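Local structure of endoglycosidase (Bacteroides thetaiotaomicron, 6Q64) at residues L110-E113 / Q114-D117; G146-A149 / T150-W153; F162-G165 / V166-Y169. The protein probably hydrolyses O-glycosidic bonds as an endoglycosidase of glycoside hydrolase family 18, in keeping with a role in the breakdown of complex N-glycans by gut Bacteroides. The protein carries 1 engineered substitution. All blocks are in the same frame, centred on the assembly; numbering follows the deposited sequence.

Contact 1 (L110-E113 / Q114-D117); sequences LSDE and QKAD
The side chain of S111 is turned so that OG sits between its own backbone N and carbonyl carbon (chi1 71°), facing Q114, whose chain runs extended beyond CG and brings its amide back to the start of the helix. The two residues form a capping box at the N-terminus of helix 112-123, the helix of a beta-alpha-beta unit between strands 100-102 and 128-135. Q114 N donates to S111 OG over 3.0 Å. In return S111 N donates to Q114 OE1 at 2.7 Å, with an N-H...O angle of 158° and the donor in the plane of the side-chain carbonyl. Serine suits the N-cap because its short hydroxyl reaches a first-turn NH that has no preceding helical carbonyl; glutamine is long enough to return the bond. Its NE2 binds W80 O outside the helix, so both ends of the amide are held and its rotation is fixed. L110 crosses the Q114 side chain at about a right angle, CD2 lying 3.5 Å from OE1. Behind the cap, the ordinary helical bond from K115 N to S111 O (2.9 Å) begins the ladder. D117, further in, points its carboxylate away to L91, K92 and W80. On the outer side D112 and K115 lie side by side in a long salt bridge, OD1 standing 4.0 Å from NZ.

Contact 2 (G146-A149 / T150-W153); sequences GLNA and TQYW
The N-terminus of the short helix 149-155 is capped by N148, whose side-chain oxygen turns back over the first turn to meet Q151. Q151 N donates to N148 OD1 at 2.8 Å with an N-H...O angle of 160°, the donor tilted out of the plane of the amide carbonyl. With CG anti to the backbone N (chi1 178°), the asparagine side chain lies beside its own carbonyl carbon and OD1 faces the start of the helix. Asparagine is well suited to an N-cap, since its short side chain carries a carbonyl that can stand in for the missing backbone acceptor of the preceding turn. N148 OD1 is also 2.7 Å from T150 N. The aliphatic part of Q151 crosses the cap at about a right angle: its CG packs 3.5 Å from N148 CG, and the two amide planes are 70° apart.

This helix belongs to the segment that follows strand 128-135 in the family 18 barrel and leads to helix 162-179. Its ladder starts at once, Y152 N donating to N148 O at 2.8 Å. W153 N follows, donating to A149 O. A149 O also lies at the edge of the indole, 3.3 Å from W153 CD1. The tryptophan is buried against L138, L142 and T143, with its ring edge-to-face with Y169, while Y152 CD2 stands 3.5 Å above one face of the indole, offset toward the rim.

Contact 3 (F162-G165 / V166-Y169); sequences FIEG and VKAY
Apolar contact across this turn is made by F162 and V166, one helical turn apart on helix 162-179. The valine branch CG2 comes within 3.3 Å of F162 CE1, approaching the ring obliquely. F162 holds CG anti to the backbone N (chi1 -177°), which swings the ring along the helix toward this methyl. V166 is buried, also touching L138, L199 and F216, and a compact branched residue fits such a site. The charged contact lies between E164 and K167, which run side by side and point the same way. E164 OE2 is 3.4 Å from K167 NZ in a salt bridge whose hydrogen bond is weak. The carboxylate gets there because the glutamate chain bends at chi2 (-39°), while K167 bends at chi3 and chi4; the K167 side chain also touches V215 and T219 of helix 211-224. The third group is the backbone ladder. K167 N donates to I163 O at 2.8 Å, and Y169 N to G165 O at 2.7 Å. The OH of Y169 is turned away to D140 O. G165, buried, brings no side chain to a spot beside the W153 indole. Backbone bonds thus carry this turn; the weak geometry of the ion pair suggests it adds modestly to them, while the methyl-ring contact packs one helical turn and V166 carries the apolar face on to its neighbours in the fold.

All three contacts are helical turns on the outside of the barrel formed by the eight parallel strands, and they follow one another along the chain. Contacts 2 and 3 are neighbours, their centres 12 Å apart: helix 149-155 lies against helix 162-179, and W153 CZ3 of contact 2 packs 3.5 Å from Y169 CA of contact 3. That tryptophan thereby joins the capped short helix to the longer one. Contact 1 stands apart, its centre 31 Å from those of both others, with nearest atoms about 18 Å from contact 2 and about 17 Å from contact 3. Contacts 1 and 2 both begin helices with side-chain caps, whereas contact 3 combines helical backbone bonds with a salt bridge and an apolar pair.

Contact 1 (L110-E113 / Q114-D117)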
ATOM      1  N   LEU A 110     -15.435   6.433  10.659  1.00132.03           N
ATOM      2  CA  LEU A 110     -15.808   6.604   9.221  1.00122.68           C
ATOM      3  C   LEU A 110     -17.270   7.072   9.073  1.00124.99           C
ATOM      4  O   LEU A 110     -18.148   6.566   9.812  1.00126.26           O
ATOM      5  CB  LEU A 110     -15.618   5.287   8.458  1.00119.81           C
ATOM      6  CG  LEU A 110     -14.186   4.745   8.320  1.00119.38           C
ATOM      7  CD1 LEU A 110     -14.154   3.575   7.341  1.00112.66           C
ATOM      8  CD2 LEU A 110     -13.178   5.803   7.883  1.00117.30           C
ATOM      9  N   SER A 111     -17.531   7.976   8.116  1.00118.56           N
ATOM     10  CA  SER A 111     -18.888   8.414   7.690  1.00115.98           C
ATOM     11  C   SER A 111     -19.600   7.276   6.947  1.00115.30           C
ATOM     12  O   SER A 111     -18.918   6.400   6.396  1.00117.08           O
ATOM     13  CB  SER A 111     -18.834   9.674   6.841  1.00111.47           C
ATOM     14  OG  SER A 111     -18.296   9.450   5.537  1.00 97.80           O
ATOM     15  N   ASP A 112     -20.931   7.307   6.939  1.00120.00           N
ATOM     16  CA  ASP A 112     -21.818   6.376   6.184  1.00118.63           C
ATOM     17  C   ASP A 112     -21.453   6.401   4.679  1.00111.77           C
ATOM     18  O   ASP A 112     -21.633   5.341   3.969  1.00103.58           O
ATOM     19  CB  ASP A 112     -23.289   6.763   6.407  1.00122.44           C
ATOM     20  CG  ASP A 112     -23.782   6.605   7.837  1.00124.24           C
ATOM     21  OD1 ASP A 112     -23.044   5.979   8.669  1.00124.34           O
ATOM     22  OD2 ASP A 112     -24.893   7.111   8.108  1.00122.32           O
ATOM     23  N   GLU A 113     -20.997   7.581   4.212  1.00111.37           N
ATOM     24  CA  GLU A 113     -20.606   7.869   2.801  1.00113.51           C
ATOM     25  C   GLU A 113     -19.205   7.271   2.522  1.00108.61           C
ATOM     26  O   GLU A 113     -18.940   6.854   1.374  1.00107.04           O
ATOM     27  CB  GLU A 113     -20.665   9.379   2.496  1.00114.01           C
ATOM     28  CG  GLU A 113     -21.990  10.057   2.834  1.00122.42           C
ATOM     29  CD  GLU A 113     -22.127  10.659   4.230  1.00129.15           C
ATOM     30  OE1 GLU A 113     -23.159  10.408   4.882  1.00131.90           O
ATOM     31  OE2 GLU A 113     -21.205  11.385   4.667  1.00135.07           O
ATOM     32  N   GLN A 114     -18.316   7.267   3.515  1.00104.70           N
ATOM     33  CA  GLN A 114     -17.046   6.499   3.485  1.00 98.87           C
ATOM     34  C   GLN A 114     -17.376   5.004   3.434  1.00 95.81           C
ATOM     35  O   GLN A 114     -16.864   4.316   2.533  1.00 88.33           O
ATOM     36  CB  GLN A 114     -16.170   6.809   4.702  1.00 99.91           C
ATOM     37  CG  GLN A 114     -15.121   7.877   4.428  1.00 97.50           C
ATOM     38  CD  GLN A 114     -14.637   8.575   5.675  1.00 99.54           C
ATOM     39  OE1 GLN A 114     -15.232   8.467   6.756  1.00102.19           O
ATOM     40  NE2 GLN A 114     -13.539   9.309   5.526  1.00 99.80           N
ATOM     41  N   LYS A 115     -18.199   4.513   4.361  1.00 98.72           N
ATOM     42  CA  LYS A 115     -18.536   3.066   4.432  1.00101.36           C
ATOM     43  C   LYS A 115     -19.030   2.578   3.059  1.00 99.10           C
ATOM     44  O   LYS A 115     -18.609   1.456   2.671  1.00 94.22           O
ATOM     45  CB  LYS A 115     -19.527   2.808   5.565  1.00107.96           C
ATOM     46  CG  LYS A 115     -18.944   3.007   6.962  1.00114.87           C
ATOM     47  CD  LYS A 115     -19.892   2.616   8.091  1.00117.97           C
ATOM     48  CE  LYS A 115     -19.921   3.633   9.205  1.00121.08           C
ATOM     49  NZ  LYS A 115     -20.759   3.150  10.317  1.00125.61           N
ATOM     50  N   ALA A 116     -19.832   3.396   2.338  1.00 99.38           N
ATOM     51  CA  ALA A 116     -20.539   3.037   1.073  1.00 95.90           C
ATOM     52  C   ALA A 116     -19.592   3.040  -0.135  1.00 87.95           C
ATOM     53  O   ALA A 116     -19.783   2.186  -1.028  1.00 84.04           O
ATOM     54  CB  ALA A 116     -21.678   3.988   0.817  1.00 98.50           C
ATOM     55  N   ASP A 117     -18.707   4.042  -0.193  1.00 85.41           N
ATOM     56  CA  ASP A 117     -17.622   4.211  -1.192  1.00 83.59           C
ATOM     57  C   ASP A 117     -16.790   2.929  -1.161  1.00 87.50           C
ATOM     58  O   ASP A 117     -16.706   2.218  -2.174  1.00 87.96           O
ATOM     59  CB  ASP A 117     -16.769   5.448  -0.864  1.00 81.87           C
ATOM     60  CG  ASP A 117     -15.737   5.810  -1.959  1.00 84.62           C
ATOM     61  OD1 ASP A 117     -15.908   5.321  -3.098  1.00 82.16           O
ATOM     62  OD2 ASP A 117     -14.751   6.565  -1.662  1.00 84.95           O
TER

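Contact 2 (G146-A149 / T150-W153)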
ATOM      1  N   GLY A 146      -4.730  11.435  26.838  1.00154.99           N
ATOM      2  CA  GLY A 146      -3.292  11.415  27.151  1.00152.58           C
ATOM      3  C   GLY A 146      -3.067  10.503  28.347  1.00155.01           C
ATOM      4  O   GLY A 146      -2.824  11.019  29.449  1.00152.76           O
ATOM      5  N   LEU A 147      -3.253   9.191  28.156  1.00155.45           N
ATOM      6  CA  LEU A 147      -2.765   8.133  29.084  1.00154.96           C
ATOM      7  C   LEU A 147      -1.359   7.763  28.610  1.00145.38           C
ATOM      8  O   LEU A 147      -1.000   8.192  27.502  1.00135.04           O
ATOM      9  CB  LEU A 147      -3.716   6.927  29.085  1.00157.06           C
ATOM     10  CG  LEU A 147      -5.100   7.161  29.705  1.00164.22           C
ATOM     11  CD1 LEU A 147      -5.985   5.939  29.512  1.00163.84           C
ATOM     12  CD2 LEU A 147      -5.018   7.525  31.189  1.00167.81           C
ATOM     13  N   ASN A 148      -0.587   7.065  29.445  1.00145.04           N
ATOM     14  CA  ASN A 148       0.801   6.622  29.127  1.00141.56           C
ATOM     15  C   ASN A 148       0.739   5.362  28.234  1.00133.94           C
ATOM     16  O   ASN A 148      -0.057   4.445  28.522  1.00130.47           O
ATOM     17  CB  ASN A 148       1.620   6.454  30.417  1.00142.45           C
ATOM     18  CG  ASN A 148       3.032   5.957  30.174  1.00139.95           C
ATOM     19  OD1 ASN A 148       3.250   4.847  29.668  1.00135.90           O
ATOM     20  ND2 ASN A 148       4.009   6.777  30.531  1.00140.86           N
ATOM     21  N   ALA A 149       1.552   5.308  27.177  1.00130.81           N
ATOM     22  CA  ALA A 149       1.675   4.128  26.281  1.00130.91           C
ATOM     23  C   ALA A 149       2.139   2.901  27.085  1.00133.24           C
ATOM     24  O   ALA A 149       1.363   1.896  27.165  1.00134.60           O
ATOM     25  CB  ALA A 149       2.612   4.417  25.134  1.00126.29           C
ATOM     26  N   THR A 150       3.337   2.959  27.682  1.00130.50           N
ATOM     27  CA  THR A 150       3.935   1.755  28.312  1.00129.88           C
ATOM     28  C   THR A 150       2.993   1.333  29.446  1.00134.21           C
ATOM     29  O   THR A 150       2.842   0.117  29.662  1.00133.49           O
ATOM     30  CB  THR A 150       5.418   1.916  28.693  1.00129.49           C
ATOM     31  OG1 THR A 150       5.574   2.139  30.090  1.00128.76           O
ATOM     32  CG2 THR A 150       6.123   3.014  27.926  1.00130.59           C
ATOM     33  N   GLN A 151       2.327   2.289  30.098  1.00140.61           N
ATOM     34  CA  GLN A 151       1.384   1.985  31.208  1.00147.59           C
ATOM     35  C   GLN A 151       0.169   1.275  30.622  1.00145.21           C
ATOM     36  O   GLN A 151      -0.138   0.139  31.051  1.00141.67           O
ATOM     37  CB  GLN A 151       0.973   3.243  31.974  1.00153.42           C
ATOM     38  CG  GLN A 151       2.129   3.842  32.762  1.00157.91           C
ATOM     39  CD  GLN A 151       1.690   4.514  34.038  1.00163.96           C
ATOM     40  OE1 GLN A 151       0.900   5.455  34.028  1.00165.14           O
ATOM     41  NE2 GLN A 151       2.227   4.044  35.154  1.00164.73           N
ATOM     42  N   TYR A 152      -0.472   1.920  29.650  1.00147.07           N
ATOM     43  CA  TYR A 152      -1.761   1.444  29.095  1.00148.08           C
ATOM     44  C   TYR A 152      -1.582   0.027  28.542  1.00142.90           C
ATOM     45  O   TYR A 152      -2.465  -0.837  28.735  1.00144.28           O
ATOM     46  CB  TYR A 152      -2.318   2.365  28.005  1.00145.67           C
ATOM     47  CG  TYR A 152      -3.628   1.840  27.481  1.00144.60           C
ATOM     48  CD1 TYR A 152      -4.646   1.536  28.369  1.00148.35           C
ATOM     49  CD2 TYR A 152      -3.828   1.565  26.137  1.00141.26           C
ATOM     50  CE1 TYR A 152      -5.847   1.004  27.940  1.00147.45           C
ATOM     51  CE2 TYR A 152      -5.026   1.029  25.686  1.00141.61           C
ATOM     52  CZ  TYR A 152      -6.037   0.753  26.596  1.00145.03           C
ATOM     53  OH  TYR A 152      -7.234   0.234  26.213  1.00144.62           O
ATOM     54  N   TRP A 153      -0.465  -0.207  27.866  1.00134.86           N
ATOM     55  CA  TRP A 153      -0.327  -1.374  26.969  1.00131.20           C
ATOM     56  C   TRP A 153       0.306  -2.553  27.718  1.00134.75           C
ATOM     57  O   TRP A 153      -0.200  -3.681  27.544  1.00133.70           O
ATOM     58  CB  TRP A 153       0.428  -0.946  25.707  1.00126.66           C
ATOM     59  CG  TRP A 153      -0.445  -0.171  24.762  1.00124.37           C
ATOM     60  CD1 TRP A 153      -0.354   1.153  24.435  1.00123.63           C
ATOM     61  CD2 TRP A 153      -1.595  -0.678  24.055  1.00121.00           C
ATOM     62  NE1 TRP A 153      -1.349   1.493  23.553  1.00122.05           N
ATOM     63  CE2 TRP A 153      -2.129   0.391  23.310  1.00120.00           C
ATOM     64  CE3 TRP A 153      -2.218  -1.930  23.975  1.00118.55           C
ATOM     65  CZ2 TRP A 153      -3.251   0.235  22.501  1.00118.87           C
ATOM     66  CZ3 TRP A 153      -3.335  -2.081  23.186  1.00115.20           C
ATOM     67  CH2 TRP A 153      -3.844  -1.007  22.463  1.00116.62           C
TER

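Contact 3 (F162-G165 / V166-Y169)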
ATOM      1  N   PHE A 162       5.415  -7.408  28.693  1.00120.36           N
ATOM      2  CA  PHE A 162       5.575  -6.509  27.516  1.00116.83           C
ATOM      3  C   PHE A 162       4.956  -7.142  26.266  1.00112.46           C
ATOM      4  O   PHE A 162       4.358  -6.418  25.504  1.00113.17           O
ATOM      5  CB  PHE A 162       7.050  -6.215  27.230  1.00116.84           C
ATOM      6  CG  PHE A 162       7.311  -5.259  26.093  1.00114.09           C
ATOM      7  CD1 PHE A 162       7.064  -5.620  24.771  1.00109.68           C
ATOM      8  CD2 PHE A 162       7.835  -3.998  26.343  1.00115.68           C
ATOM      9  CE1 PHE A 162       7.326  -4.731  23.735  1.00107.73           C
ATOM     10  CE2 PHE A 162       8.079  -3.107  25.304  1.00113.92           C
ATOM     11  CZ  PHE A 162       7.825  -3.474  24.000  1.00108.77           C
ATOM     12  N   ILE A 163       5.153  -8.442  26.054  1.00112.65           N
ATOM     13  CA  ILE A 163       4.791  -9.180  24.806  1.00109.28           C
ATOM     14  C   ILE A 163       3.278  -9.434  24.778  1.00113.80           C
ATOM     15  O   ILE A 163       2.723  -9.448  23.657  1.00112.39           O
ATOM     16  CB  ILE A 163       5.606 -10.491  24.687  1.00107.30           C
ATOM     17  CG1 ILE A 163       7.055 -10.206  24.280  1.00102.57           C
ATOM     18  CG2 ILE A 163       4.954 -11.522  23.770  1.00103.76           C
ATOM     19  CD1 ILE A 163       7.334 -10.317  22.831  1.00 94.18           C
ATOM     20  N   GLU A 164       2.614  -9.652  25.922  1.00118.24           N
ATOM     21  CA  GLU A 164       1.131  -9.825  25.896  1.00120.64           C
ATOM     22  C   GLU A 164       0.497  -8.507  25.407  1.00117.08           C
ATOM     23  O   GLU A 164      -0.624  -8.555  24.839  1.00114.48           O
ATOM     24  CB  GLU A 164       0.573 -10.292  27.247  1.00126.38           C
ATOM     25  CG  GLU A 164       0.819 -11.767  27.547  1.00129.08           C
ATOM     26  CD  GLU A 164       0.690 -12.716  26.370  1.00127.43           C
ATOM     27  OE1 GLU A 164      -0.445 -13.048  25.991  1.00126.00           O
ATOM     28  OE2 GLU A 164       1.734 -13.101  25.820  1.00130.04           O
ATOM     29  N   GLY A 165       1.209  -7.386  25.618  1.00115.67           N
ATOM     30  CA  GLY A 165       0.829  -6.013  25.228  1.00114.70           C
ATOM     31  C   GLY A 165       1.072  -5.746  23.751  1.00111.71           C
ATOM     32  O   GLY A 165       0.297  -4.989  23.128  1.00113.70           O
ATOM     33  N   VAL A 166       2.117  -6.339  23.179  1.00108.42           N
ATOM     34  CA  VAL A 166       2.329  -6.325  21.706  1.00100.72           C
ATOM     35  C   VAL A 166       1.227  -7.196  21.108  1.00101.11           C
ATOM     36  O   VAL A 166       0.513  -6.697  20.225  1.00103.29           O
ATOM     37  CB  VAL A 166       3.747  -6.770  21.309  1.00 96.90           C
ATOM     38  CG1 VAL A 166       3.970  -6.728  19.818  1.00 93.96           C
ATOM     39  CG2 VAL A 166       4.797  -5.895  21.961  1.00101.16           C
ATOM     40  N   LYS A 167       1.047  -8.414  21.622  1.00103.92           N
ATOM     41  CA  LYS A 167      -0.066  -9.320  21.212  1.00108.03           C
ATOM     42  C   LYS A 167      -1.409  -8.566  21.292  1.00110.44           C
ATOM     43  O   LYS A 167      -2.266  -8.759  20.387  1.00107.18           O
ATOM     44  CB  LYS A 167      -0.071 -10.589  22.075  1.00112.43           C
ATOM     45  CG  LYS A 167       0.550 -11.828  21.433  1.00112.25           C
ATOM     46  CD  LYS A 167       1.113 -12.821  22.439  1.00115.78           C
ATOM     47  CE  LYS A 167       0.975 -14.274  22.030  1.00113.98           C
ATOM     48  NZ  LYS A 167       0.702 -15.106  23.227  1.00117.78           N
ATOM     49  N   ALA A 168      -1.584  -7.747  22.336  1.00112.82           N
ATOM     50  CA  ALA A 168      -2.800  -6.942  22.590  1.00116.13           C
ATOM     51  C   ALA A 168      -2.903  -5.775  21.588  1.00114.92           C
ATOM     52  O   ALA A 168      -3.947  -5.687  20.927  1.00113.52           O
ATOM     53  CB  ALA A 168      -2.784  -6.459  24.013  1.00120.07           C
ATOM     54  N   TYR A 169      -1.853  -4.943  21.466  1.00112.35           N
ATOM     55  CA  TYR A 169      -1.759  -3.758  20.564  1.00107.52           C
ATOM     56  C   TYR A 169      -2.066  -4.129  19.117  1.00102.50           C
ATOM     57  O   TYR A 169      -2.670  -3.345  18.391  1.00104.79           O
ATOM     58  CB  TYR A 169      -0.354  -3.157  20.558  1.00107.98           C
ATOM     59  CG  TYR A 169      -0.179  -2.025  19.574  1.00109.84           C
ATOM     60  CD1 TYR A 169      -1.021  -0.927  19.606  1.00116.63           C
ATOM     61  CD2 TYR A 169       0.834  -2.024  18.628  1.00105.26           C
ATOM     62  CE1 TYR A 169      -0.883   0.127  18.719  1.00116.12           C
ATOM     63  CE2 TYR A 169       1.005  -0.964  17.750  1.00105.72           C
ATOM     64  CZ  TYR A 169       0.130   0.109  17.781  1.00109.81           C
ATOM     65  OH  TYR A 169       0.250   1.172  16.930  1.00112.03           O
TER